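Local coordinates for uncharacterized protein MTH_862 (Methanothermobacter thermautotrophicus, PDB 2R47) that is of unknown function but belongs to an archaeal protein family (DUF2124) and occurs as two subunits, each built round a mixed beta sheet flanked by helices, at residues K7-I12 with L16-E21; E21-A26 with R50-I55; I29-V34 with P40-F45. All coordinates share one frame; numbering follows the deposited sequence.

Contact 1: residues K7-I12 with L16-E21; sequences KEFRGI and LGVFRE. With SO4 (sulfate ion), chain F.
Lys7 and Glu21 tie a strand to the far end of the helix that follows it, and one water joins in the link. NZ of Lys7 lies 2.7 Å from OE1 of Glu21, a salt bridge made on the syn side of the carboxylate and 16° out of its plane. Water 1 donates to OE2 of Glu21 at 2.6 Å and takes a weak bond from NZ of Lys7 at 3.5 Å, so both carboxylate oxygens are engaged. The lysine reaches this far because its chain is fully extended beyond CG, which is wedged between the backbone N and the carbonyl carbon (chi1 57°).

Beneath the charged pair, Val18 divides its branches. CG1 lies 3.9 Å from CE of Lys7, whereas CG2 sits over one face of the Phe9 ring, 3.9 Å from CD2 of Phe9. The axes of strand 7-10 and helix segment 16-21 run at 137°, roughly antiparallel, so the chain folds back on itself and the salt bridge ties the strand to the last turns of the helix. In the first turns of the helix, Leu16 N donates to Ile12 O at 3.0 Å, a regular helical bond. A sulfate, probably from the crystallisation liquor, receives the backbone N-H groups of Ile12 and Lys13 in the helix's first turn, where the helix dipole would favour an anion.

Ile144 of strand 142-154 packs against both Phe9 and Val18, while Leu16 faces helix 40-48. On the strand side, residues 7-10 pair antiparallel with a strand of the second subunit, continuing the sheet across the interface.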
ATOM      1  N   LYS A   7       8.826  -0.523  20.841  1.00 24.37           N
ATOM      2  CA  LYS A   7       7.426  -0.627  21.222  1.00 23.63           C
ATOM      3  C   LYS A   7       6.602  -1.354  20.194  1.00 23.33           C
ATOM      4  O   LYS A   7       7.077  -1.598  19.090  1.00 21.87           O
ATOM      5  CB  LYS A   7       6.847   0.755  21.358  1.00 24.17           C
ATOM      6  CG  LYS A   7       6.968   1.581  20.117  1.00 25.98           C
ATOM      7  CD  LYS A   7       6.439   2.964  20.451  1.00 32.09           C
ATOM      8  CE  LYS A   7       6.647   3.925  19.327  1.00 33.57           C
ATOM      9  NZ  LYS A   7       6.115   5.255  19.782  1.00 38.28           N
ATOM     10  N   GLU A   8       5.353  -1.632  20.545  1.00 23.10           N
ATOM     11  CA  GLU A   8       4.444  -2.355  19.641  1.00 25.52           C
ATOM     12  C   GLU A   8       3.363  -1.412  19.152  1.00 22.83           C
ATOM     13  O   GLU A   8       3.056  -0.408  19.805  1.00 22.81           O
ATOM     14  CB  GLU A   8       3.767  -3.543  20.356  1.00 25.18           C
ATOM     15  CG  GLU A   8       4.726  -4.554  20.939  1.00 31.53           C
ATOM     16  CD  GLU A   8       4.013  -5.776  21.568  1.00 33.03           C
ATOM     17  OE1 GLU A   8       2.775  -5.938  21.360  1.00 40.53           O
ATOM     18  OE2 GLU A   8       4.708  -6.570  22.264  1.00 41.76           O
ATOM     19  N   PHE A   9       2.745  -1.746  18.023  1.00 21.11           N
ATOM     20  CA  PHE A   9       1.639  -0.959  17.530  1.00 18.87           C
ATOM     21  C   PHE A   9       0.632  -1.902  16.900  1.00 19.79           C
ATOM     22  O   PHE A   9       0.962  -3.051  16.578  1.00 17.96           O
ATOM     23  CB  PHE A   9       2.081   0.122  16.517  1.00 19.10           C
ATOM     24  CG  PHE A   9       2.745  -0.428  15.285  1.00 18.98           C
ATOM     25  CD1 PHE A   9       1.968  -0.824  14.162  1.00 15.77           C
ATOM     26  CD2 PHE A   9       4.141  -0.601  15.255  1.00 17.56           C
ATOM     27  CE1 PHE A   9       2.602  -1.361  13.012  1.00 19.97           C
ATOM     28  CE2 PHE A   9       4.788  -1.146  14.110  1.00 18.34           C
ATOM     29  CZ  PHE A   9       4.020  -1.514  12.996  1.00 19.70           C
ATOM     30  N   ARG A  10      -0.569  -1.389  16.681  1.00 19.39           N
ATOM     31  CA  ARG A  10      -1.644  -2.179  16.098  1.00 20.48           C
ATOM     32  C   ARG A  10      -2.502  -1.278  15.224  1.00 19.63           C
ATOM     33  O   ARG A  10      -2.841  -0.147  15.599  1.00 18.96           O
ATOM     34  CB  ARG A  10      -2.463  -2.814  17.230  1.00 21.62           C
ATOM     35  CG  ARG A  10      -3.609  -3.659  16.734  1.00 27.03           C
ATOM     36  CD  ARG A  10      -4.090  -4.616  17.820  1.00 32.83           C
ATOM     37  NE  ARG A  10      -5.295  -5.341  17.426  1.00 38.58           N
ATOM     38  CZ  ARG A  10      -5.400  -6.224  16.422  1.00 42.06           C
ATOM     39  NH1 ARG A  10      -4.375  -6.495  15.588  1.00 43.54           N
ATOM     40  NH2 ARG A  10      -6.572  -6.813  16.217  1.00 41.01           N
ATOM     41  N   GLY A  11      -2.837  -1.781  14.046  1.00 19.46           N
ATOM     42  CA  GLY A  11      -3.662  -1.061  13.093  1.00 19.67           C
ATOM     43  C   GLY A  11      -2.876  -0.131  12.194  1.00 19.76           C
ATOM     44  O   GLY A  11      -1.749   0.255  12.535  1.00 19.19           O
ATOM     45  N   ILE A  12      -3.503   0.274  11.080  1.00 19.42           N
ATOM     46  CA  ILE A  12      -2.909   1.207  10.099  1.00 19.52           C
ATOM     47  C   ILE A  12      -2.651   2.585  10.683  1.00 17.57           C
ATOM     48  O   ILE A  12      -1.608   3.168  10.467  1.00 17.91           O
ATOM     49  CB  ILE A  12      -3.824   1.394   8.842  1.00 20.38           C
ATOM     50  CG1 ILE A  12      -4.110   0.043   8.161  1.00 23.40           C
ATOM     51  CG2 ILE A  12      -3.127   2.310   7.802  1.00 21.14           C
ATOM     52  CD1 ILE A  12      -2.909  -0.563   7.487  1.00 28.55           C
ATOM     53  N   LEU A  16       1.225   4.125  10.577  1.00 15.75           N
ATOM     54  CA  LEU A  16       1.627   5.430  10.052  1.00 17.11           C
ATOM     55  C   LEU A  16       2.200   6.343  11.149  1.00 17.29           C
ATOM     56  O   LEU A  16       3.200   7.059  10.939  1.00 16.06           O
ATOM     57  CB  LEU A  16       0.428   6.126   9.358  1.00 15.92           C
ATOM     58  CG  LEU A  16      -0.256   5.353   8.201  1.00 20.42           C
ATOM     59  CD1 LEU A  16      -1.446   6.185   7.672  1.00 21.13           C
ATOM     60  CD2 LEU A  16       0.760   5.039   7.118  1.00 20.63           C
ATOM     61  N   GLY A  17       1.556   6.331  12.317  1.00 15.74           N
ATOM     62  CA  GLY A  17       2.008   7.177  13.438  1.00 16.21           C
ATOM     63  C   GLY A  17       3.420   6.931  13.937  1.00 16.00           C
ATOM     64  O   GLY A  17       4.185   7.892  14.176  1.00 16.79           O
ATOM     65  N   VAL A  18       3.797   5.661  14.095  1.00 16.69           N
ATOM     66  CA  VAL A  18       5.183   5.365  14.535  1.00 16.21           C
ATOM     67  C   VAL A  18       6.192   5.773  13.465  1.00 16.26           C
ATOM     68  O   VAL A  18       7.319   6.137  13.779  1.00 15.77           O
ATOM     69  CB  VAL A  18       5.399   3.905  14.985  1.00 16.34           C
ATOM     70  CG1 VAL A  18       4.458   3.569  16.153  1.00 17.72           C
ATOM     71  CG2 VAL A  18       5.212   2.913  13.810  1.00 15.71           C
ATOM     72  N   PHE A  19       5.790   5.724  12.195  1.00 16.27           N
ATOM     73  CA  PHE A  19       6.655   6.225  11.121  1.00 15.71           C
ATOM     74  C   PHE A  19       6.782   7.750  11.244  1.00 17.40           C
ATOM     75  O   PHE A  19       7.912   8.305  11.223  1.00 17.85           O
ATOM     76  CB  PHE A  19       6.127   5.816   9.714  1.00 16.83           C
ATOM     77  CG  PHE A  19       7.053   6.265   8.583  1.00 15.87           C
ATOM     78  CD1 PHE A  19       8.290   5.643   8.397  1.00 19.86           C
ATOM     79  CD2 PHE A  19       6.714   7.363   7.796  1.00 18.04           C
ATOM     80  CE1 PHE A  19       9.180   6.097   7.383  1.00 21.28           C
ATOM     81  CE2 PHE A  19       7.596   7.820   6.808  1.00 16.75           C
ATOM     82  CZ  PHE A  19       8.787   7.156   6.577  1.00 19.12           C
ATOM     83  N   ARG A  20       5.655   8.442  11.393  1.00 16.42           N
ATOM     84  CA  ARG A  20       5.709   9.897  11.554  1.00 18.13           C
ATOM     85  C   ARG A  20       6.631  10.304  12.691  1.00 17.42           C
ATOM     86  O   ARG A  20       7.371  11.255  12.552  1.00 18.06           O
ATOM     87  CB  ARG A  20       4.329  10.460  11.875  1.00 18.62           C
ATOM     88  CG  ARG A  20       3.412  10.443  10.684  1.00 19.03           C
ATOM     89  CD  ARG A  20       2.200  11.407  10.887  1.00 19.76           C
ATOM     90  NE  ARG A  20       1.128  10.937  10.015  1.00 22.07           N
ATOM     91  CZ  ARG A  20       0.168  10.092  10.373  1.00 25.44           C
ATOM     92  NH1 ARG A  20       0.064   9.672  11.632  1.00 23.55           N
ATOM     93  NH2 ARG A  20      -0.736   9.695   9.458  1.00 24.66           N
ATOM     94  N   GLU A  21       6.575   9.559  13.794  1.00 18.47           N
ATOM     95  CA  GLU A  21       7.431   9.802  14.958  1.00 18.29           C
ATOM     96  C   GLU A  21       8.892   9.556  14.620  1.00 18.39           C
ATOM     97  O   GLU A  21       9.758  10.374  14.990  1.00 17.76           O
ATOM     98  CB  GLU A  21       7.021   8.853  16.082  1.00 19.39           C
ATOM     99  CG  GLU A  21       5.705   9.208  16.705  1.00 18.74           C
ATOM    100  CD  GLU A  21       5.243   8.160  17.708  1.00 24.80           C
ATOM    101  OE1 GLU A  21       5.875   7.080  17.863  1.00 25.04           O
ATOM    102  OE2 GLU A  21       4.214   8.424  18.349  1.00 26.69           O
TER
HETATM  103  S   SO4 F 701      -6.765   1.192  12.266  0.65 31.02           S
HETATM  104  O1  SO4 F 701      -8.192   1.522  12.171  0.65 32.11           O
HETATM  105  O2  SO4 F 701      -6.495   0.437  11.013  0.65 32.82           O
HETATM  106  O3  SO4 F 701      -6.503   0.467  13.497  0.65 32.99           O
HETATM  107  O4  SO4 F 701      -5.971   2.368  12.305  0.65 32.89           O
HETATM  108  O   HOH W   1       2.904   6.286  19.017  1.00 39.91           O

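Contact 2: residues E21-A26 with R50-I55; sequences EAVKDA and RDKDNI
Lys52 reaches across to the type I beta turn Val23-Ala26, which ends helix 11-22 and leads into strand 28-33. The frame is an alpha/beta fold with a mixed sheet: strand 53-58, which begins just after Lys52, is the parallel neighbour of strand 28-33, so the lysine bridges the approaches to two adjacent strands.

The tight part is apolar below and polar at the end. CE of Lys52 passes 3.8 Å from CG2 of Val23, the two side chains meeting at a slant, and CD of Lys52 lies 4.4 Å from CB of Ala26. Lys52 alone loses 87 Å² to the other segment, against 21 Å² for Val23 and 30 Å² for Ala26. Val23 is buried, and Ile29 of strand 28-33 together with Met121 of strand 118-125 packs on it from within the domain.

The outer side is looser. Lys24 and Asp25, the middle residues of the turn, are exposed and point their CB atoms away from segment 50-55. Asp51, in the lysine's own segment, is exposed too and forms a long salt bridge with the ammonium group, OD2 of Asp51 lying 3.9 Å from NZ of Lys52; any electrostatic gain there is probably modest.

The turn is closed internally by Ala26 N donating to Val23 O at 3.0 Å. The carbonyls of Val23 and Ala26 both lie close to the end of the lysine, and CE of Lys52 is 3.1 Å from O of Val23. A bend at the last torsion (chi4 -48°) carries the ammonium to its hydrogen bond: NZ of Lys52 is 2.8 Å from O of Ala26, at a C=O...N angle of 146° and tilted 18° from the carbonyl plane.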
ATOM      1  N   GLU A  21       6.575   9.559  13.794  1.00 18.47           N
ATOM      2  CA  GLU A  21       7.431   9.802  14.958  1.00 18.29           C
ATOM      3  C   GLU A  21       8.892   9.556  14.620  1.00 18.39           C
ATOM      4  O   GLU A  21       9.758  10.374  14.990  1.00 17.76           O
ATOM      5  CB  GLU A  21       7.021   8.853  16.082  1.00 19.39           C
ATOM      6  CG  GLU A  21       5.705   9.208  16.705  1.00 18.74           C
ATOM      7  CD  GLU A  21       5.243   8.160  17.708  1.00 24.80           C
ATOM      8  OE1 GLU A  21       5.875   7.080  17.863  1.00 25.04           O
ATOM      9  OE2 GLU A  21       4.214   8.424  18.349  1.00 26.69           O
ATOM     10  N   ALA A  22       9.164   8.438  13.935  1.00 17.98           N
ATOM     11  CA  ALA A  22      10.524   8.059  13.547  1.00 18.99           C
ATOM     12  C   ALA A  22      11.185   9.144  12.667  1.00 18.32           C
ATOM     13  O   ALA A  22      12.354   9.417  12.829  1.00 18.64           O
ATOM     14  CB  ALA A  22      10.544   6.674  12.859  1.00 19.71           C
ATOM     15  N   VAL A  23      10.439   9.776  11.759  1.00 17.29           N
ATOM     16  CA  VAL A  23      11.015  10.780  10.844  1.00 18.07           C
ATOM     17  C   VAL A  23      10.675  12.245  11.190  1.00 18.49           C
ATOM     18  O   VAL A  23      10.778  13.136  10.342  1.00 19.67           O
ATOM     19  CB  VAL A  23      10.625  10.488   9.367  1.00 17.46           C
ATOM     20  CG1 VAL A  23      11.166   9.091   8.986  1.00 16.41           C
ATOM     21  CG2 VAL A  23       9.105  10.565   9.174  1.00 17.52           C
ATOM     22  N   LYS A  24      10.333  12.498  12.439  1.00 20.05           N
ATOM     23  CA  LYS A  24       9.821  13.811  12.814  1.00 21.72           C
ATOM     24  C   LYS A  24      10.745  14.959  12.471  1.00 22.83           C
ATOM     25  O   LYS A  24      10.273  16.032  12.144  1.00 23.64           O
ATOM     26  CB  LYS A  24       9.500  13.861  14.305  1.00 21.53           C
ATOM     27  CG  LYS A  24      10.615  13.453  15.240  1.00 22.89           C
ATOM     28  CD  LYS A  24      10.065  13.340  16.701  1.00 23.61           C
ATOM     29  CE  LYS A  24      11.152  13.559  17.769  1.00 26.88           C
ATOM     30  NZ  LYS A  24      10.757  13.035  19.169  1.00 25.28           N
ATOM     31  N   ASP A  25      12.051  14.740  12.574  1.00 23.22           N
ATOM     32  CA  ASP A  25      13.026  15.813  12.365  1.00 24.70           C
ATOM     33  C   ASP A  25      13.583  15.873  10.950  1.00 24.28           C
ATOM     34  O   ASP A  25      14.435  16.724  10.659  1.00 24.44           O
ATOM     35  CB  ASP A  25      14.183  15.677  13.372  1.00 25.66           C
ATOM     36  CG  ASP A  25      13.736  15.957  14.814  1.00 28.41           C
ATOM     37  OD1 ASP A  25      12.911  16.874  15.015  1.00 31.14           O
ATOM     38  OD2 ASP A  25      14.203  15.252  15.734  1.00 33.18           O
ATOM     39  N   ALA A  26      13.095  15.001  10.070  1.00 22.60           N
ATOM     40  CA  ALA A  26      13.610  14.897   8.696  1.00 21.39           C
ATOM     41  C   ALA A  26      13.001  15.932   7.779  1.00 21.12           C
ATOM     42  O   ALA A  26      11.845  16.303   7.941  1.00 21.83           O
ATOM     43  CB  ALA A  26      13.323  13.487   8.105  1.00 22.00           C
ATOM     44  N   ARG A  50       3.412  13.779   4.118  1.00 19.58           N
ATOM     45  CA  ARG A  50       3.356  14.516   2.853  1.00 21.16           C
ATOM     46  C   ARG A  50       3.848  15.954   2.993  1.00 21.42           C
ATOM     47  O   ARG A  50       4.033  16.655   1.991  1.00 21.82           O
ATOM     48  CB  ARG A  50       1.929  14.501   2.302  1.00 21.82           C
ATOM     49  CG  ARG A  50       0.862  14.930   3.320  1.00 23.98           C
ATOM     50  CD  ARG A  50      -0.516  14.856   2.663  1.00 26.83           C
ATOM     51  NE  ARG A  50      -1.634  15.221   3.544  1.00 29.36           N
ATOM     52  CZ  ARG A  50      -2.110  14.443   4.528  1.00 32.25           C
ATOM     53  NH1 ARG A  50      -1.541  13.265   4.778  1.00 33.36           N
ATOM     54  NH2 ARG A  50      -3.157  14.829   5.276  1.00 31.35           N
ATOM     55  N   ASP A  51       4.048  16.392   4.236  1.00 21.99           N
ATOM     56  CA  ASP A  51       4.680  17.690   4.513  1.00 23.37           C
ATOM     57  C   ASP A  51       6.161  17.749   4.110  1.00 22.86           C
ATOM     58  O   ASP A  51       6.777  18.848   3.977  1.00 22.39           O
ATOM     59  CB  ASP A  51       4.505  18.073   6.004  1.00 25.49           C
ATOM     60  CG  ASP A  51       4.994  16.988   6.987  1.00 28.88           C
ATOM     61  OD1 ASP A  51       4.464  15.865   7.019  1.00 31.61           O
ATOM     62  OD2 ASP A  51       5.900  17.297   7.786  1.00 35.95           O
ATOM     63  N   LYS A  52       6.772  16.576   3.975  1.00 21.10           N
ATOM     64  CA  LYS A  52       8.192  16.486   3.704  1.00 20.57           C
ATOM     65  C   LYS A  52       8.407  16.408   2.209  1.00 19.09           C
ATOM     66  O   LYS A  52       7.463  16.335   1.460  1.00 17.45           O
ATOM     67  CB  LYS A  52       8.773  15.256   4.386  1.00 21.39           C
ATOM     68  CG  LYS A  52       8.742  15.416   5.895  1.00 24.08           C
ATOM     69  CD  LYS A  52       9.293  14.210   6.563  1.00 25.67           C
ATOM     70  CE  LYS A  52       8.948  14.246   8.070  1.00 25.26           C
ATOM     71  NZ  LYS A  52       9.249  15.562   8.725  1.00 23.70           N
ATOM     72  N   ASP A  53       9.661  16.497   1.784  1.00 18.82           N
ATOM     73  CA  ASP A  53       9.967  16.345   0.359  0.60 19.20           C
ATOM     74  C   ASP A  53      10.420  14.888   0.189  1.00 19.36           C
ATOM     75  O   ASP A  53      11.463  14.458   0.704  1.00 20.16           O
ATOM     76  CB  ASP A  53      11.051  17.330  -0.128  0.60 20.61           C
ATOM     77  CG  ASP A  53      10.472  18.693  -0.601  0.60 22.69           C
ATOM     78  OD1 ASP A  53       9.234  18.896  -0.639  0.60 23.52           O
ATOM     79  OD2 ASP A  53      11.290  19.575  -0.969  0.60 30.55           O
ATOM     80  N   ASN A  54       9.600  14.103  -0.525  1.00 16.88           N
ATOM     81  CA  ASN A  54       9.801  12.643  -0.535  1.00 16.58           C
ATOM     82  C   ASN A  54      10.075  12.156  -1.955  1.00 15.92           C
ATOM     83  O   ASN A  54       9.523  12.704  -2.950  1.00 16.26           O
ATOM     84  CB  ASN A  54       8.522  11.968  -0.077  1.00 16.13           C
ATOM     85  CG  ASN A  54       8.124  12.367   1.363  1.00 16.92           C
ATOM     86  OD1 ASN A  54       8.987  12.419   2.232  1.00 20.47           O
ATOM     87  ND2 ASN A  54       6.851  12.665   1.576  1.00 15.96           N
ATOM     88  N   ILE A  55      10.886  11.130  -2.044  1.00 15.71           N
ATOM     89  CA  ILE A  55      11.169  10.505  -3.344  1.00 14.97           C
ATOM     90  C   ILE A  55      11.104   8.973  -3.268  1.00 14.07           C
ATOM     91  O   ILE A  55      11.269   8.381  -2.181  1.00 15.08           O
ATOM     92  CB  ILE A  55      12.586  10.899  -3.909  1.00 14.82           C
ATOM     93  CG1 ILE A  55      13.709  10.317  -3.036  1.00 16.47           C
ATOM     94  CG2 ILE A  55      12.779  12.467  -4.039  1.00 16.53           C
ATOM     95  CD1 ILE A  55      15.176  10.653  -3.583  1.00 18.31           C
TER

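Contact 3: residues I29-V34 with P40-F45; sequences IGFAGV and PFAQLF
Phe31 and Ala42 bring strand 29-33 and helix 40-45 to within 5.7 Å between their CA atoms, and no hydrogen bond crosses between the two backbones. The closeness is consistent with the small alanine side chain: CB of Ala42 touches CB of Phe31 at 3.5 Å and lies 3.9 Å from CG of the same phenylalanine. With CG of Phe31 anti to its carbonyl carbon (chi1 -64°), the ring lies along the helix and presents a face to it. O of Ala42 stands 4.1 Å above the plane of the Phe31 ring, over its centre. In the conformer of Ile29 described here, one of two deposited, CG2 of Ile29 lies over the opposite face, offset toward the rim.

Strand 28-33, helix 40-48 and strand 53-58 form a beta-alpha-beta crossover between parallel neighbours in the sheet, and this contact seats the helix on the first of those strands. In the connecting loop, position 38 carries an oxidised cysteine, cysteinesulfonic acid, and its OD2 is hydrogen-bonded to the backbone N of Val34.

Phe45 meets the outer end of the Phe31 ring through CB, 3.8 Å from CE1 of Phe31, and through its backbone C, 4.0 Å from CZ of Phe31. The approach of CB is oblique to the ring, and the Phe45 side chain then turns away, crossing that of Phe31 at about a right angle. Its own ring has O of Phe41 at the edge, in plane, and meets His15 and Phe19 edge-to-face. Farther round the helix, Leu44 of the second subunit packs on Pro40 and Phe41.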
ATOM      1  N   ILE A  29      12.828  12.540   2.657  1.00 17.63           N
ATOM      2  CA  ILE A  29      12.830  11.090   2.826  0.60 16.83           C
ATOM      3  C   ILE A  29      12.877  10.408   1.465  1.00 15.65           C
ATOM      4  O   ILE A  29      12.213  10.833   0.524  1.00 15.40           O
ATOM      5  CB  ILE A  29      11.591  10.620   3.604  0.60 17.00           C
ATOM      6  CG1 ILE A  29      11.550  11.290   4.984  0.60 19.20           C
ATOM      7  CG2 ILE A  29      11.604   9.063   3.783  0.60 16.37           C
ATOM      8  CD1 ILE A  29      10.278  11.006   5.759  0.60 19.76           C
ATOM      9  N   GLY A  30      13.667   9.351   1.380  1.00 14.00           N
ATOM     10  CA  GLY A  30      13.804   8.548   0.167  1.00 13.74           C
ATOM     11  C   GLY A  30      13.294   7.178   0.536  1.00 14.32           C
ATOM     12  O   GLY A  30      13.647   6.679   1.589  1.00 15.19           O
ATOM     13  N   PHE A  31      12.427   6.608  -0.294  1.00 13.96           N
ATOM     14  CA  PHE A  31      11.953   5.209  -0.082  1.00 13.70           C
ATOM     15  C   PHE A  31      12.520   4.402  -1.230  1.00 14.42           C
ATOM     16  O   PHE A  31      12.261   4.771  -2.358  1.00 15.82           O
ATOM     17  CB  PHE A  31      10.415   5.159  -0.153  1.00 13.01           C
ATOM     18  CG  PHE A  31       9.726   5.946   0.953  1.00 13.54           C
ATOM     19  CD1 PHE A  31       9.341   5.324   2.128  1.00 14.01           C
ATOM     20  CD2 PHE A  31       9.413   7.307   0.769  1.00 15.32           C
ATOM     21  CE1 PHE A  31       8.669   6.028   3.138  1.00 16.19           C
ATOM     22  CE2 PHE A  31       8.743   8.036   1.789  1.00 13.36           C
ATOM     23  CZ  PHE A  31       8.381   7.385   2.967  1.00 14.69           C
ATOM     24  N   ALA A  32      13.271   3.333  -0.934  1.00 14.41           N
ATOM     25  CA  ALA A  32      13.875   2.493  -1.983  1.00 14.84           C
ATOM     26  C   ALA A  32      13.218   1.130  -1.926  1.00 14.22           C
ATOM     27  O   ALA A  32      13.178   0.486  -0.877  1.00 13.74           O
ATOM     28  CB  ALA A  32      15.374   2.367  -1.760  1.00 14.86           C
ATOM     29  N   GLY A  33      12.700   0.681  -3.052  1.00 15.12           N
ATOM     30  CA  GLY A  33      12.104  -0.654  -3.051  1.00 14.54           C
ATOM     31  C   GLY A  33      11.861  -1.201  -4.442  1.00 15.09           C
ATOM     32  O   GLY A  33      12.061  -0.522  -5.457  1.00 15.35           O
ATOM     33  N   VAL A  34      11.382  -2.432  -4.470  1.00 13.67           N
ATOM     34  CA  VAL A  34      11.068  -3.081  -5.738  1.00 14.91           C
ATOM     35  C   VAL A  34       9.784  -2.508  -6.359  1.00 14.62           C
ATOM     36  O   VAL A  34       8.716  -2.551  -5.753  1.00 15.11           O
ATOM     37  CB  VAL A  34      10.888  -4.560  -5.498  1.00 14.05           C
ATOM     38  CG1 VAL A  34      10.585  -5.258  -6.833  1.00 14.83           C
ATOM     39  CG2 VAL A  34      12.157  -5.109  -4.876  1.00 13.89           C
ATOM     40  N   PRO A  40       3.639   0.783  -3.635  1.00 14.93           N
ATOM     41  CA  PRO A  40       2.469   1.201  -2.844  1.00 14.99           C
ATOM     42  C   PRO A  40       2.821   1.559  -1.401  1.00 14.74           C
ATOM     43  O   PRO A  40       2.225   2.491  -0.830  1.00 15.56           O
ATOM     44  CB  PRO A  40       1.547  -0.041  -2.909  1.00 14.52           C
ATOM     45  CG  PRO A  40       1.914  -0.706  -4.209  1.00 17.28           C
ATOM     46  CD  PRO A  40       3.394  -0.514  -4.302  1.00 15.21           C
ATOM     47  N   PHE A  41       3.813   0.886  -0.818  1.00 14.67           N
ATOM     48  CA  PHE A  41       4.200   1.182   0.579  1.00 14.68           C
ATOM     49  C   PHE A  41       4.911   2.486   0.638  1.00 15.28           C
ATOM     50  O   PHE A  41       4.695   3.274   1.506  1.00 14.48           O
ATOM     51  CB  PHE A  41       5.048   0.039   1.141  1.00 15.78           C
ATOM     52  CG  PHE A  41       4.297  -1.247   1.108  1.00 19.54           C
ATOM     53  CD1 PHE A  41       3.166  -1.412   1.907  1.00 23.23           C
ATOM     54  CD2 PHE A  41       4.608  -2.223   0.160  1.00 23.40           C
ATOM     55  CE1 PHE A  41       2.405  -2.603   1.827  1.00 26.80           C
ATOM     56  CE2 PHE A  41       3.842  -3.410   0.078  1.00 25.16           C
ATOM     57  CZ  PHE A  41       2.754  -3.576   0.911  1.00 23.17           C
ATOM     58  N   ALA A  42       5.774   2.715  -0.321  1.00 14.60           N
ATOM     59  CA  ALA A  42       6.386   4.033  -0.378  1.00 15.22           C
ATOM     60  C   ALA A  42       5.310   5.131  -0.491  1.00 15.97           C
ATOM     61  O   ALA A  42       5.405   6.181   0.166  1.00 14.62           O
ATOM     62  CB  ALA A  42       7.378   4.073  -1.545  1.00 14.66           C
ATOM     63  N   GLN A  43       4.270   4.906  -1.308  1.00 15.87           N
ATOM     64  CA  GLN A  43       3.231   5.951  -1.508  1.00 15.26           C
ATOM     65  C   GLN A  43       2.409   6.146  -0.237  1.00 16.47           C
ATOM     66  O   GLN A  43       2.046   7.276   0.121  1.00 18.64           O
ATOM     67  CB  GLN A  43       2.314   5.569  -2.695  1.00 15.51           C
ATOM     68  CG  GLN A  43       3.111   5.757  -3.997  1.00 16.82           C
ATOM     69  CD  GLN A  43       2.523   5.049  -5.219  1.00 22.09           C
ATOM     70  OE1 GLN A  43       2.416   3.847  -5.283  1.00 26.92           O
ATOM     71  NE2 GLN A  43       2.240   5.816  -6.223  1.00 25.09           N
ATOM     72  N   LEU A  44       2.144   5.052   0.459  1.00 15.64           N
ATOM     73  CA  LEU A  44       1.351   5.097   1.697  1.00 16.31           C
ATOM     74  C   LEU A  44       2.067   5.876   2.773  1.00 15.92           C
ATOM     75  O   LEU A  44       1.491   6.773   3.419  1.00 16.32           O
ATOM     76  CB  LEU A  44       1.013   3.683   2.195  1.00 16.09           C
ATOM     77  CG  LEU A  44       0.221   3.664   3.521  1.00 18.03           C
ATOM     78  CD1 LEU A  44      -1.159   4.322   3.354  1.00 18.64           C
ATOM     79  CD2 LEU A  44       0.103   2.254   4.017  1.00 19.06           C
ATOM     80  N   PHE A  45       3.334   5.562   2.975  1.00 15.42           N
ATOM     81  CA  PHE A  45       4.067   6.228   4.060  1.00 16.53           C
ATOM     82  C   PHE A  45       4.475   7.660   3.712  1.00 16.54           C
ATOM     83  O   PHE A  45       4.507   8.536   4.595  1.00 16.75           O
ATOM     84  CB  PHE A  45       5.230   5.346   4.547  1.00 15.66           C
ATOM     85  CG  PHE A  45       4.740   4.190   5.375  1.00 16.10           C
ATOM     86  CD1 PHE A  45       4.574   4.343   6.750  1.00 17.65           C
ATOM     87  CD2 PHE A  45       4.303   3.007   4.778  1.00 18.06           C
ATOM     88  CE1 PHE A  45       4.090   3.286   7.548  1.00 17.94           C
ATOM     89  CE2 PHE A  45       3.787   1.967   5.552  1.00 18.90           C
ATOM     90  CZ  PHE A  45       3.659   2.117   6.948  1.00 17.51           C
TER

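Contact 3 is the core member: it is wholly buried and apolar, its centre about 5 Å from that of the chain, whereas the centres of contacts 1 and 2 lie about 14 and 12 Å from it and both are only partly buried. Each outer contact puts a lysine ammonium at its polar end, but contact 1 pairs it with a carboxylate and contact 2 mainly with a main-chain carbonyl. Those two share Glu21 and helix 11-22. Contacts 2 and 3 are joined by the sheet itself, through a probable hydrogen bond of 2.8 Å between Phe31 N and Ile55 O. Phe19 links contacts 1 and 3, its CZ packing 3.6 Å from CE1 of Phe31. Contacts 1 and 3 also reach the second subunit.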